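Local coordinates for protein probable glutathione reductase (Sinorhizobium meliloti, PDB 4DNA) that probably reduces glutathione disulfide to glutathione with NADPH, as an FAD-containing homodimer with a redox-active disulfide, at residues 36-39 against 44-47; 293-296 against 301-304; 304-307 against 311-314. All coordinates share one frame; numbering follows the deposited sequence.

Contact 1: residues 36-39 against 44-47; sequences EFRY and VIRG. With FAD (flavin-adenine dinucleotide), chain C.
Phe37 CE2 sits over the centre of the Arg46 guanidinium, 3.4 Å from Arg46 CZ, the ring crossing it at 37° between planes. The extended Arg46 chain carries its tip across the ring's CD2-CE2 side, bringing NH2 to 3.6 Å from Phe37 CD2. Phe37 holds its ring opposite the backbone N (chi1 179°), turning it to the helix, where CE2 also touches Ile45 CG2 at 4.2 Å. Ile45 CD1 meets Arg38 CB and the Tyr39 carbonyl, while the Arg38 guanidinium continues to salt bridges with Glu96 and Glu89 of helix 81-106. Glu36 instead runs along the FAD adenine: CB lies 3.9 Å from N3A, CG is 3.7 Å from C4A, CD comes next to C5A, and OE2 ends 3.5 Å from N7A. Its OE1 forms a salt bridge with Arg114. Replacing Arg46 by an alanine is likely to leave the CE2 side of the Phe37 ring without its guanidinium cover and the ring freer to turn. The chemistry is therefore divided: across the loop the contact is van der Waals packing of Ile45 and the Phe37 ring, with the ring set against the Arg46 guanidinium, whereas the charges of Glu36 and Arg38 are paired with residues elsewhere, Glu36 lying against the adenine and Arg38 tying the loop to helix 81-106.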
ATOM      1  N   GLU A  36       4.088  36.102  -3.713  1.00 80.53           N
ATOM      2  CA  GLU A  36       5.363  36.807  -3.880  1.00 81.28           C
ATOM      3  C   GLU A  36       6.475  35.984  -4.554  1.00 82.15           C
ATOM      4  O   GLU A  36       7.645  36.398  -4.595  1.00 82.27           O
ATOM      5  CB  GLU A  36       5.864  37.291  -2.518  1.00 81.05           C
ATOM      6  CG  GLU A  36       6.388  36.202  -1.589  1.00 79.70           C
ATOM      7  CD  GLU A  36       7.169  36.773  -0.415  1.00 80.94           C
ATOM      8  OE1 GLU A  36       7.468  37.997  -0.426  1.00 82.28           O
ATOM      9  OE2 GLU A  36       7.491  36.006   0.518  1.00 76.02           O
ATOM     10  N   PHE A  37       6.123  34.815  -5.070  1.00 80.97           N
ATOM     11  CA  PHE A  37       7.130  33.898  -5.568  1.00 80.43           C
ATOM     12  C   PHE A  37       6.511  33.001  -6.641  1.00 80.53           C
ATOM     13  O   PHE A  37       6.520  33.369  -7.825  1.00 82.83           O
ATOM     14  CB  PHE A  37       7.792  33.128  -4.398  1.00 79.20           C
ATOM     15  CG  PHE A  37       8.844  32.130  -4.825  1.00 79.36           C
ATOM     16  CD1 PHE A  37       9.823  32.469  -5.763  1.00 79.66           C
ATOM     17  CD2 PHE A  37       8.865  30.844  -4.276  1.00 78.60           C
ATOM     18  CE1 PHE A  37      10.781  31.545  -6.157  1.00 79.16           C
ATOM     19  CE2 PHE A  37       9.830  29.917  -4.664  1.00 76.51           C
ATOM     20  CZ  PHE A  37      10.787  30.271  -5.607  1.00 78.12           C
ATOM     21  N   ARG A  38       5.955  31.856  -6.236  1.00 79.25           N
ATOM     22  CA  ARG A  38       5.381  30.879  -7.172  1.00 79.53           C
ATOM     23  C   ARG A  38       4.111  30.225  -6.623  1.00 78.04           C
ATOM     24  O   ARG A  38       4.125  29.647  -5.530  1.00 77.18           O
ATOM     25  CB  ARG A  38       6.413  29.802  -7.538  1.00 77.86           C
ATOM     26  CG  ARG A  38       7.515  30.261  -8.474  1.00 78.48           C
ATOM     27  CD  ARG A  38       8.426  29.110  -8.855  1.00 72.90           C
ATOM     28  NE  ARG A  38       7.932  28.350 -10.000  1.00 70.42           N
ATOM     29  CZ  ARG A  38       8.568  27.310 -10.538  1.00 71.20           C
ATOM     30  NH1 ARG A  38       9.729  26.894 -10.044  1.00 70.54           N
ATOM     31  NH2 ARG A  38       8.042  26.685 -11.581  1.00 73.87           N
ATOM     32  N   TYR A  39       3.024  30.327  -7.393  1.00 79.73           N
ATOM     33  CA  TYR A  39       1.716  29.766  -7.026  1.00 78.07           C
ATOM     34  C   TYR A  39       1.746  28.240  -6.868  1.00 77.97           C
ATOM     35  O   TYR A  39       2.340  27.530  -7.688  1.00 77.75           O
ATOM     36  CB  TYR A  39       0.633  30.206  -8.028  1.00 77.74           C
ATOM     37  CG  TYR A  39       0.068  31.587  -7.727  1.00 79.57           C
ATOM     38  CD1 TYR A  39      -0.944  31.765  -6.766  1.00 79.15           C
ATOM     39  CD2 TYR A  39       0.550  32.717  -8.385  1.00 80.79           C
ATOM     40  CE1 TYR A  39      -1.451  33.023  -6.480  1.00 79.16           C
ATOM     41  CE2 TYR A  39       0.042  33.978  -8.110  1.00 80.88           C
ATOM     42  CZ  TYR A  39      -0.953  34.127  -7.159  1.00 80.90           C
ATOM     43  OH  TYR A  39      -1.443  35.388  -6.883  1.00 82.71           O
ATOM     44  N   VAL A  44       3.923  22.124  -3.414  1.00 68.86           N
ATOM     45  CA  VAL A  44       4.082  21.949  -4.848  1.00 68.18           C
ATOM     46  C   VAL A  44       5.522  22.228  -5.261  1.00 68.95           C
ATOM     47  O   VAL A  44       6.153  21.415  -5.937  1.00 68.62           O
ATOM     48  CB  VAL A  44       3.124  22.872  -5.653  1.00 69.79           C
ATOM     49  CG1 VAL A  44       3.465  22.857  -7.142  1.00 69.24           C
ATOM     50  CG2 VAL A  44       1.669  22.476  -5.435  1.00 71.38           C
ATOM     51  N   ILE A  45       6.048  23.371  -4.849  1.00 68.47           N
ATOM     52  CA  ILE A  45       7.281  23.852  -5.439  1.00 68.27           C
ATOM     53  C   ILE A  45       8.537  23.260  -4.830  1.00 68.33           C
ATOM     54  O   ILE A  45       9.431  22.860  -5.561  1.00 69.03           O
ATOM     55  CB  ILE A  45       7.300  25.387  -5.522  1.00 69.27           C
ATOM     56  CG1 ILE A  45       6.622  25.798  -6.823  1.00 70.62           C
ATOM     57  CG2 ILE A  45       8.718  25.942  -5.491  1.00 70.23           C
ATOM     58  CD1 ILE A  45       5.537  26.812  -6.632  1.00 74.64           C
ATOM     59  N   ARG A  46       8.588  23.172  -3.506  1.00 68.13           N
ATOM     60  CA  ARG A  46       9.799  22.757  -2.806  1.00 66.78           C
ATOM     61  C   ARG A  46       9.485  22.012  -1.496  1.00 66.58           C
ATOM     62  O   ARG A  46      10.167  22.187  -0.467  1.00 67.30           O
ATOM     63  CB  ARG A  46      10.724  23.963  -2.596  1.00 67.94           C
ATOM     64  CG  ARG A  46      10.027  25.211  -2.089  1.00 68.08           C
ATOM     65  CD  ARG A  46      10.842  26.471  -2.303  1.00 67.70           C
ATOM     66  NE  ARG A  46      10.139  27.609  -1.715  1.00 69.29           N
ATOM     67  CZ  ARG A  46      10.628  28.841  -1.572  1.00 72.20           C
ATOM     68  NH1 ARG A  46      11.858  29.149  -1.978  1.00 69.96           N
ATOM     69  NH2 ARG A  46       9.868  29.777  -1.009  1.00 70.51           N
ATOM     70  N   GLY A  47       8.461  21.162  -1.563  1.00 66.12           N
ATOM     71  CA  GLY A  47       8.024  20.351  -0.439  1.00 65.92           C
ATOM     72  C   GLY A  47       7.537  18.991  -0.919  1.00 66.67           C
ATOM     73  O   GLY A  47       8.239  18.316  -1.689  1.00 64.96           O
TER
HETATM   74  PA  FAD C 500       2.678  27.495   1.869  1.00 71.98           P
HETATM   75  O1A FAD C 500       3.918  27.545   2.745  1.00 70.48           O
HETATM   76  O2A FAD C 500       2.330  26.291   1.023  1.00 72.80           O
HETATM   77  O5B FAD C 500       2.693  28.760   0.881  1.00 72.78           O
HETATM   78  C5B FAD C 500       2.277  30.072   1.284  1.00 72.43           C
HETATM   79  C4B FAD C 500       2.727  31.007   0.173  1.00 72.55           C
HETATM   80  O4B FAD C 500       2.660  32.382   0.545  1.00 71.01           O
HETATM   81  C3B FAD C 500       4.170  30.716  -0.191  1.00 72.84           C
HETATM   82  O3B FAD C 500       4.225  30.363  -1.581  1.00 71.60           O
HETATM   83  C2B FAD C 500       4.913  31.996   0.140  1.00 72.62           C
HETATM   84  O2B FAD C 500       5.972  32.241  -0.785  1.00 72.55           O
HETATM   85  C1B FAD C 500       3.825  33.057   0.064  1.00 73.72           C
HETATM   86  N9A FAD C 500       4.063  34.239   0.926  1.00 74.97           N
HETATM   87  C8A FAD C 500       4.715  34.216   2.103  1.00 75.00           C
HETATM   88  N7A FAD C 500       4.756  35.436   2.689  1.00 76.00           N
HETATM   89  C5A FAD C 500       4.103  36.267   1.869  1.00 76.74           C
HETATM   90  C6A FAD C 500       3.786  37.703   1.912  1.00 78.41           C
HETATM   91  N6A FAD C 500       4.224  38.419   2.977  1.00 79.46           N
HETATM   92  N1A FAD C 500       3.079  38.229   0.877  1.00 78.97           N
HETATM   93  C2A FAD C 500       2.680  37.460  -0.166  1.00 78.08           C
HETATM   94  N3A FAD C 500       2.940  36.136  -0.265  1.00 77.06           N
HETATM   95  C4A FAD C 500       3.639  35.489   0.707  1.00 76.58           C
HETATM   96  N1  FAD C 500       3.276  18.111   4.046  1.00 64.60           N
HETATM   97  C2  FAD C 500       2.617  16.946   3.853  1.00 64.16           C
HETATM   98  O2  FAD C 500       1.411  16.867   4.173  1.00 64.41           O
HETATM   99  N3  FAD C 500       3.226  15.868   3.327  1.00 64.02           N
HETATM  100  C4  FAD C 500       4.523  15.864   2.958  1.00 64.26           C
HETATM  101  O4  FAD C 500       5.047  14.837   2.461  1.00 64.22           O
HETATM  102  C4X FAD C 500       5.313  17.107   3.149  1.00 64.55           C
HETATM  103  N5  FAD C 500       6.616  17.189   2.802  1.00 64.58           N
HETATM  104  C5X FAD C 500       7.298  18.351   2.987  1.00 65.29           C
HETATM  105  C6  FAD C 500       8.645  18.434   2.629  1.00 65.50           C
HETATM  106  C7  FAD C 500       9.358  19.622   2.824  1.00 65.90           C
HETATM  107  C7M FAD C 500      10.810  19.662   2.419  1.00 66.33           C
HETATM  108  C8  FAD C 500       8.675  20.822   3.404  1.00 66.03           C
HETATM  109  C8M FAD C 500       9.385  22.130   3.623  1.00 66.53           C
HETATM  110  C9  FAD C 500       7.336  20.740   3.762  1.00 66.02           C
HETATM  111  C9A FAD C 500       6.626  19.555   3.579  1.00 65.10           C
HETATM  112  N10 FAD C 500       5.266  19.486   3.944  1.00 65.06           N
HETATM  113  C10 FAD C 500       4.585  18.264   3.735  1.00 64.81           C
HETATM  114  C1' FAD C 500       4.607  20.667   4.532  1.00 65.65           C
HETATM  115  C2' FAD C 500       3.732  21.428   3.547  1.00 67.39           C
HETATM  116  O2' FAD C 500       4.507  21.792   2.400  1.00 66.91           O
HETATM  117  C3' FAD C 500       3.115  22.657   4.216  1.00 69.69           C
HETATM  118  O3' FAD C 500       2.531  22.242   5.457  1.00 68.86           O
HETATM  119  C4' FAD C 500       2.042  23.334   3.362  1.00 68.81           C
HETATM  120  O4' FAD C 500       2.647  23.894   2.190  1.00 70.33           O
HETATM  121  C5' FAD C 500       1.337  24.434   4.136  1.00 70.03           C
HETATM  122  O5' FAD C 500       0.950  25.458   3.222  1.00 71.78           O
HETATM  123  P   FAD C 500       0.508  26.947   3.673  1.00 71.47           P
HETATM  124  O1P FAD C 500      -0.932  27.185   3.260  1.00 71.86           O
HETATM  125  O2P FAD C 500       0.938  27.201   5.098  1.00 71.28           O
HETATM  126  O3P FAD C 500       1.386  27.912   2.735  1.00 72.18           O

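Contact 2: residues 293-296 against 301-304; sequences FSRT and IYAL
The carbonyl O of Ile301 accepts the backbone N-H of Thr296 at an N-to-O distance of 3.1 Å. Thr296 OG1 lies 2.9 Å from the same Ile301 O and may add a second bond, though its proton has another acceptor to choose from. A chi1 of 72°, which places OG1 between the backbone N and the carbonyl carbon, brings the hydroxyl there and leaves CG2 to pack on Ile301 CG2 and Ala303 CB, the latter at 3.8 Å. Thr296 OG1 also accepts the N-H of Thr298. Two residues back, on the far side of the Arg295-Tyr302 pair, Ala303 N donates to Ser294 O at 2.8 Å; the bond is fairly straight (160°) and lies in the carbonyl plane. Between these two bonds Arg295 and Tyr302 form a single bridge of the antiparallel, non-hydrogen-bonded kind, after which the segments splay apart. The Tyr302 ring lies alongside segment 293-296: its edge faces Phe293 O, 3.4 Å from CD2, while Arg295 CG comes obliquely to CE2 at 3.7 Å. The tyrosine hydroxyl bonds to Glu328, and the ring packs edge-to-face with Phe324. Ser294 OG is hydrogen-bonded to Arg310. Strand 301-303 is the outermost strand of the five-stranded parallel sheet of the FAD domain, hydrogen-bonded through Tyr302 to strand 137-139; segment 293-296 covers its other edge, and helix 314-329 packs against Phe293, Tyr302 and Leu304.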
ATOM      1  N   PHE A 293     -11.287  28.332  14.731  1.00 70.75           N
ATOM      2  CA  PHE A 293     -11.965  28.716  13.488  1.00 74.97           C
ATOM      3  C   PHE A 293     -11.106  29.693  12.689  1.00 71.73           C
ATOM      4  O   PHE A 293     -11.622  30.472  11.868  1.00 71.70           O
ATOM      5  CB  PHE A 293     -13.325  29.352  13.770  1.00 71.43           C
ATOM      6  CG  PHE A 293     -14.171  28.571  14.719  1.00 70.88           C
ATOM      7  CD1 PHE A 293     -14.074  28.780  16.090  1.00 71.83           C
ATOM      8  CD2 PHE A 293     -15.079  27.637  14.251  1.00 72.20           C
ATOM      9  CE1 PHE A 293     -14.859  28.059  16.977  1.00 72.07           C
ATOM     10  CE2 PHE A 293     -15.869  26.914  15.128  1.00 70.89           C
ATOM     11  CZ  PHE A 293     -15.758  27.124  16.495  1.00 71.06           C
ATOM     12  N   SER A 294      -9.801  29.656  12.958  1.00 70.07           N
ATOM     13  CA  SER A 294      -8.791  30.418  12.215  1.00 70.15           C
ATOM     14  C   SER A 294      -8.879  31.948  12.380  1.00 71.10           C
ATOM     15  O   SER A 294      -8.279  32.699  11.624  1.00 71.99           O
ATOM     16  CB  SER A 294      -8.788  29.999  10.730  1.00 71.15           C
ATOM     17  OG  SER A 294      -8.755  28.578  10.572  1.00 72.68           O
ATOM     18  N   ARG A 295      -9.606  32.404  13.393  1.00 72.44           N
ATOM     19  CA  ARG A 295      -9.713  33.832  13.671  1.00 73.03           C
ATOM     20  C   ARG A 295      -8.469  34.333  14.370  1.00 72.87           C
ATOM     21  O   ARG A 295      -8.089  33.818  15.420  1.00 72.51           O
ATOM     22  CB  ARG A 295     -10.922  34.131  14.553  1.00 73.32           C
ATOM     23  CG  ARG A 295     -12.277  33.971  13.892  1.00 72.22           C
ATOM     24  CD  ARG A 295     -13.216  33.288  14.869  1.00 69.83           C
ATOM     25  NE  ARG A 295     -14.121  34.214  15.539  1.00 69.65           N
ATOM     26  CZ  ARG A 295     -14.610  34.035  16.764  1.00 71.61           C
ATOM     27  NH1 ARG A 295     -14.257  32.979  17.487  1.00 70.30           N
ATOM     28  NH2 ARG A 295     -15.451  34.929  17.278  1.00 75.12           N
ATOM     29  N   THR A 296      -7.844  35.339  13.770  1.00 72.98           N
ATOM     30  CA  THR A 296      -6.763  36.077  14.405  1.00 74.06           C
ATOM     31  C   THR A 296      -7.377  36.915  15.505  1.00 75.54           C
ATOM     32  O   THR A 296      -8.590  36.880  15.718  1.00 75.48           O
ATOM     33  CB  THR A 296      -6.059  37.049  13.432  1.00 74.85           C
ATOM     34  OG1 THR A 296      -6.923  38.160  13.156  1.00 76.61           O
ATOM     35  CG2 THR A 296      -5.676  36.361  12.143  1.00 74.49           C
ATOM     36  N   ILE A 301      -9.970  39.410  10.099  1.00 79.86           N
ATOM     37  CA  ILE A 301      -8.794  38.698   9.612  1.00 78.42           C
ATOM     38  C   ILE A 301      -8.699  37.279  10.122  1.00 76.39           C
ATOM     39  O   ILE A 301      -8.836  37.039  11.316  1.00 76.75           O
ATOM     40  CB  ILE A 301      -7.485  39.401  10.015  1.00 78.25           C
ATOM     41  CG1 ILE A 301      -7.466  40.851   9.535  1.00 80.29           C
ATOM     42  CG2 ILE A 301      -6.289  38.666   9.429  1.00 76.67           C
ATOM     43  CD1 ILE A 301      -6.313  41.648  10.096  1.00 80.48           C
ATOM     44  N   TYR A 302      -8.429  36.352   9.204  1.00 76.16           N
ATOM     45  CA  TYR A 302      -8.142  34.957   9.544  1.00 74.30           C
ATOM     46  C   TYR A 302      -6.730  34.538   9.159  1.00 73.01           C
ATOM     47  O   TYR A 302      -6.115  35.105   8.244  1.00 72.70           O
ATOM     48  CB  TYR A 302      -9.093  34.018   8.827  1.00 74.88           C
ATOM     49  CG  TYR A 302     -10.551  34.184   9.153  1.00 76.91           C
ATOM     50  CD1 TYR A 302     -11.294  35.248   8.622  1.00 78.23           C
ATOM     51  CD2 TYR A 302     -11.209  33.242   9.938  1.00 76.09           C
ATOM     52  CE1 TYR A 302     -12.645  35.380   8.891  1.00 79.04           C
ATOM     53  CE2 TYR A 302     -12.562  33.366  10.215  1.00 76.45           C
ATOM     54  CZ  TYR A 302     -13.277  34.433   9.690  1.00 78.79           C
ATOM     55  OH  TYR A 302     -14.624  34.549   9.965  1.00 80.42           O
ATOM     56  N   ALA A 303      -6.243  33.519   9.862  1.00 72.70           N
ATOM     57  CA  ALA A 303      -4.949  32.906   9.592  1.00 71.68           C
ATOM     58  C   ALA A 303      -5.071  31.379   9.557  1.00 73.24           C
ATOM     59  O   ALA A 303      -5.762  30.789  10.385  1.00 71.47           O
ATOM     60  CB  ALA A 303      -3.935  33.336  10.638  1.00 71.27           C
ATOM     61  N   LEU A 304      -4.393  30.747   8.599  1.00 73.26           N
ATOM     62  CA  LEU A 304      -4.429  29.296   8.426  1.00 70.94           C
ATOM     63  C   LEU A 304      -3.187  28.820   7.681  1.00 71.01           C
ATOM     64  O   LEU A 304      -2.540  29.596   6.975  1.00 72.23           O
ATOM     65  CB  LEU A 304      -5.715  28.858   7.703  1.00 71.40           C
ATOM     66  CG  LEU A 304      -6.104  29.543   6.388  1.00 71.48           C
ATOM     67  CD1 LEU A 304      -5.583  28.732   5.221  1.00 71.70           C
ATOM     68  CD2 LEU A 304      -7.608  29.726   6.268  1.00 69.01           C
TER

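Contact 3: residues 304-307 against 311-314; sequences LGDV and VQLT. With FAD (flavin-adenine dinucleotide), chain C.
Asp306 packs its carboxylate against the backbone of Gln312, OD1 lying 3.3 Å from Gln312 CA and beside CB. The same carboxylate faces the ribityl chain of FAD, whose O3' is 2.8 Å from Asp306 OD1 and 2.7 Å from OD2, so this one hydroxyl can bond to either oxygen. Asp306 CG stands beside the backbone N (chi1 -75°), which brings the carboxylate to O3' while the Asp306 N-H points at the pyrophosphate and binds FAD O2P at 2.6 Å. Gly305 leaves room for that phosphate oxygen, which a CB there would strike. Away from the buried Asp306 the contact thins out. The Gln312 chain lies along the Asp306 side chain through CG, but its amide end is looser, NE2 standing 3.6 Å from Asp306 O, and Val311 turns its exposed side chain away. Gln312 is the centre of an inverse gamma turn with a weak Leu313 N to Val311 O bond. Leu313 occupies the N-cap position of helix 314-329, where Thr314 N donates a hydrogen bond to FAD O2 at 3.1 Å and a weak one to N1. His439 of the second subunit packs on Thr314. A Gly-Asp pair whose aspartate takes the ribityl hydroxyl and the phosphate, the glycine making room, followed by a helix N terminus at the isoalloxazine pyrimidine, is a hallmark of the FAD domain of the glutathione reductase family.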
ATOM      1  N   LEU A 304      -4.393  30.747   8.599  1.00 73.26           N
ATOM      2  CA  LEU A 304      -4.429  29.296   8.426  1.00 70.94           C
ATOM      3  C   LEU A 304      -3.187  28.820   7.681  1.00 71.01           C
ATOM      4  O   LEU A 304      -2.540  29.596   6.975  1.00 72.23           O
ATOM      5  CB  LEU A 304      -5.715  28.858   7.703  1.00 71.40           C
ATOM      6  CG  LEU A 304      -6.104  29.543   6.388  1.00 71.48           C
ATOM      7  CD1 LEU A 304      -5.583  28.732   5.221  1.00 71.70           C
ATOM      8  CD2 LEU A 304      -7.608  29.726   6.268  1.00 69.01           C
ATOM      9  N   GLY A 305      -2.854  27.544   7.838  1.00 71.84           N
ATOM     10  CA  GLY A 305      -1.651  26.994   7.228  1.00 70.56           C
ATOM     11  C   GLY A 305      -0.494  26.957   8.206  1.00 71.24           C
ATOM     12  O   GLY A 305      -0.691  27.084   9.426  1.00 70.72           O
ATOM     13  N   ASP A 306       0.716  26.789   7.667  1.00 70.47           N
ATOM     14  CA  ASP A 306       1.922  26.607   8.476  1.00 70.94           C
ATOM     15  C   ASP A 306       2.277  27.837   9.300  1.00 72.33           C
ATOM     16  O   ASP A 306       3.039  27.736  10.261  1.00 72.11           O
ATOM     17  CB  ASP A 306       3.099  26.184   7.607  1.00 69.45           C
ATOM     18  CG  ASP A 306       3.009  24.737   7.176  1.00 71.24           C
ATOM     19  OD1 ASP A 306       1.943  24.102   7.404  1.00 71.74           O
ATOM     20  OD2 ASP A 306       4.005  24.227   6.606  1.00 70.11           O
ATOM     21  N   VAL A 307       1.708  28.983   8.928  1.00 72.55           N
ATOM     22  CA  VAL A 307       1.880  30.223   9.673  1.00 73.98           C
ATOM     23  C   VAL A 307       1.287  30.169  11.093  1.00 74.13           C
ATOM     24  O   VAL A 307       1.625  31.006  11.936  1.00 75.28           O
ATOM     25  CB  VAL A 307       1.307  31.439   8.891  1.00 74.85           C
ATOM     26  CG1 VAL A 307      -0.211  31.367   8.779  1.00 74.25           C
ATOM     27  CG2 VAL A 307       1.747  32.752   9.528  1.00 74.32           C
ATOM     28  N   VAL A 311      -0.314  21.849  13.341  1.00 78.11           N
ATOM     29  CA  VAL A 311       0.324  20.737  12.654  1.00 76.94           C
ATOM     30  C   VAL A 311       0.681  21.237  11.262  1.00 75.91           C
ATOM     31  O   VAL A 311      -0.183  21.748  10.531  1.00 74.20           O
ATOM     32  CB  VAL A 311      -0.602  19.515  12.572  1.00 74.60           C
ATOM     33  CG1 VAL A 311       0.159  18.297  12.058  1.00 72.06           C
ATOM     34  CG2 VAL A 311      -1.216  19.242  13.935  1.00 76.12           C
ATOM     35  N   GLN A 312       1.959  21.115  10.911  1.00 73.73           N
ATOM     36  CA  GLN A 312       2.457  21.696   9.660  1.00 72.26           C
ATOM     37  C   GLN A 312       2.459  20.709   8.512  1.00 69.72           C
ATOM     38  O   GLN A 312       3.511  20.211   8.087  1.00 70.84           O
ATOM     39  CB  GLN A 312       3.831  22.333   9.847  1.00 72.92           C
ATOM     40  CG  GLN A 312       3.749  23.679  10.555  1.00 73.46           C
ATOM     41  CD  GLN A 312       5.101  24.260  10.886  1.00 75.94           C
ATOM     42  OE1 GLN A 312       6.120  23.873  10.304  1.00 76.60           O
ATOM     43  NE2 GLN A 312       5.121  25.203  11.818  1.00 77.54           N
ATOM     44  N   LEU A 313       1.259  20.437   8.014  1.00 67.13           N
ATOM     45  CA  LEU A 313       1.077  19.541   6.896  1.00 68.50           C
ATOM     46  C   LEU A 313       0.077  20.128   5.891  1.00 68.35           C
ATOM     47  O   LEU A 313      -0.814  20.903   6.267  1.00 67.72           O
ATOM     48  CB  LEU A 313       0.648  18.154   7.386  1.00 67.16           C
ATOM     49  CG  LEU A 313       1.577  17.409   8.353  1.00 67.86           C
ATOM     50  CD1 LEU A 313       0.789  16.309   9.042  1.00 68.32           C
ATOM     51  CD2 LEU A 313       2.819  16.841   7.668  1.00 64.07           C
ATOM     52  N   THR A 314       0.247  19.753   4.621  1.00 67.98           N
ATOM     53  CA  THR A 314      -0.557  20.271   3.514  1.00 67.94           C
ATOM     54  C   THR A 314      -2.069  20.045   3.681  1.00 68.62           C
ATOM     55  O   THR A 314      -2.833  21.001   3.559  1.00 68.92           O
ATOM     56  CB  THR A 314      -0.033  19.748   2.151  1.00 69.43           C
ATOM     57  OG1 THR A 314       1.295  20.245   1.943  1.00 69.96           O
ATOM     58  CG2 THR A 314      -0.906  20.203   0.986  1.00 69.69           C
TER
HETATM   59  PA  FAD C 500       2.678  27.495   1.869  1.00 71.98           P
HETATM   60  O1A FAD C 500       3.918  27.545   2.745  1.00 70.48           O
HETATM   61  O2A FAD C 500       2.330  26.291   1.023  1.00 72.80           O
HETATM   62  O5B FAD C 500       2.693  28.760   0.881  1.00 72.78           O
HETATM   63  C5B FAD C 500       2.277  30.072   1.284  1.00 72.43           C
HETATM   64  C4B FAD C 500       2.727  31.007   0.173  1.00 72.55           C
HETATM   65  O4B FAD C 500       2.660  32.382   0.545  1.00 71.01           O
HETATM   66  C3B FAD C 500       4.170  30.716  -0.191  1.00 72.84           C
HETATM   67  O3B FAD C 500       4.225  30.363  -1.581  1.00 71.60           O
HETATM   68  C2B FAD C 500       4.913  31.996   0.140  1.00 72.62           C
HETATM   69  O2B FAD C 500       5.972  32.241  -0.785  1.00 72.55           O
HETATM   70  C1B FAD C 500       3.825  33.057   0.064  1.00 73.72           C
HETATM   71  N9A FAD C 500       4.063  34.239   0.926  1.00 74.97           N
HETATM   72  C8A FAD C 500       4.715  34.216   2.103  1.00 75.00           C
HETATM   73  N7A FAD C 500       4.756  35.436   2.689  1.00 76.00           N
HETATM   74  C5A FAD C 500       4.103  36.267   1.869  1.00 76.74           C
HETATM   75  C6A FAD C 500       3.786  37.703   1.912  1.00 78.41           C
HETATM   76  N6A FAD C 500       4.224  38.419   2.977  1.00 79.46           N
HETATM   77  N1A FAD C 500       3.079  38.229   0.877  1.00 78.97           N
HETATM   78  C2A FAD C 500       2.680  37.460  -0.166  1.00 78.08           C
HETATM   79  N3A FAD C 500       2.940  36.136  -0.265  1.00 77.06           N
HETATM   80  C4A FAD C 500       3.639  35.489   0.707  1.00 76.58           C
HETATM   81  N1  FAD C 500       3.276  18.111   4.046  1.00 64.60           N
HETATM   82  C2  FAD C 500       2.617  16.946   3.853  1.00 64.16           C
HETATM   83  O2  FAD C 500       1.411  16.867   4.173  1.00 64.41           O
HETATM   84  N3  FAD C 500       3.226  15.868   3.327  1.00 64.02           N
HETATM   85  C4  FAD C 500       4.523  15.864   2.958  1.00 64.26           C
HETATM   86  O4  FAD C 500       5.047  14.837   2.461  1.00 64.22           O
HETATM   87  C4X FAD C 500       5.313  17.107   3.149  1.00 64.55           C
HETATM   88  N5  FAD C 500       6.616  17.189   2.802  1.00 64.58           N
HETATM   89  C5X FAD C 500       7.298  18.351   2.987  1.00 65.29           C
HETATM   90  C6  FAD C 500       8.645  18.434   2.629  1.00 65.50           C
HETATM   91  C7  FAD C 500       9.358  19.622   2.824  1.00 65.90           C
HETATM   92  C7M FAD C 500      10.810  19.662   2.419  1.00 66.33           C
HETATM   93  C8  FAD C 500       8.675  20.822   3.404  1.00 66.03           C
HETATM   94  C8M FAD C 500       9.385  22.130   3.623  1.00 66.53           C
HETATM   95  C9  FAD C 500       7.336  20.740   3.762  1.00 66.02           C
HETATM   96  C9A FAD C 500       6.626  19.555   3.579  1.00 65.10           C
HETATM   97  N10 FAD C 500       5.266  19.486   3.944  1.00 65.06           N
HETATM   98  C10 FAD C 500       4.585  18.264   3.735  1.00 64.81           C
HETATM   99  C1' FAD C 500       4.607  20.667   4.532  1.00 65.65           C
HETATM  100  C2' FAD C 500       3.732  21.428   3.547  1.00 67.39           C
HETATM  101  O2' FAD C 500       4.507  21.792   2.400  1.00 66.91           O
HETATM  102  C3' FAD C 500       3.115  22.657   4.216  1.00 69.69           C
HETATM  103  O3' FAD C 500       2.531  22.242   5.457  1.00 68.86           O
HETATM  104  C4' FAD C 500       2.042  23.334   3.362  1.00 68.81           C
HETATM  105  O4' FAD C 500       2.647  23.894   2.190  1.00 70.33           O
HETATM  106  C5' FAD C 500       1.337  24.434   4.136  1.00 70.03           C
HETATM  107  O5' FAD C 500       0.950  25.458   3.222  1.00 71.78           O
HETATM  108  P   FAD C 500       0.508  26.947   3.673  1.00 71.47           P
HETATM  109  O1P FAD C 500      -0.932  27.185   3.260  1.00 71.86           O
HETATM  110  O2P FAD C 500       0.938  27.201   5.098  1.00 71.28           O
HETATM  111  O3P FAD C 500       1.386  27.912   2.735  1.00 72.18           O

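Overall arrangement
From the N terminus, contact 1 comes first, folding the loop that leaves strand 31-35 back on helix 41-46, close to the redox-active Cys43-Cys48 disulfide. Much later in the chain, contact 2 closes a short turn that leads into strand 301-303, at the edge of the parallel sheet. Contact 3 then closes the loop between that strand and helix 314-329. The three loops follow in series, without nesting or crossing; contacts 2 and 3 share Leu304. Contacts 1 and 3, with nearest atoms about 6 Å apart, both touch FAD: contact 1 meets its adenine and, separately, its dimethylbenzene end; contact 3 meets pyrophosphate, ribityl chain and the flavin pyrimidine. Contact 2 lies farther out, on the sheet edge.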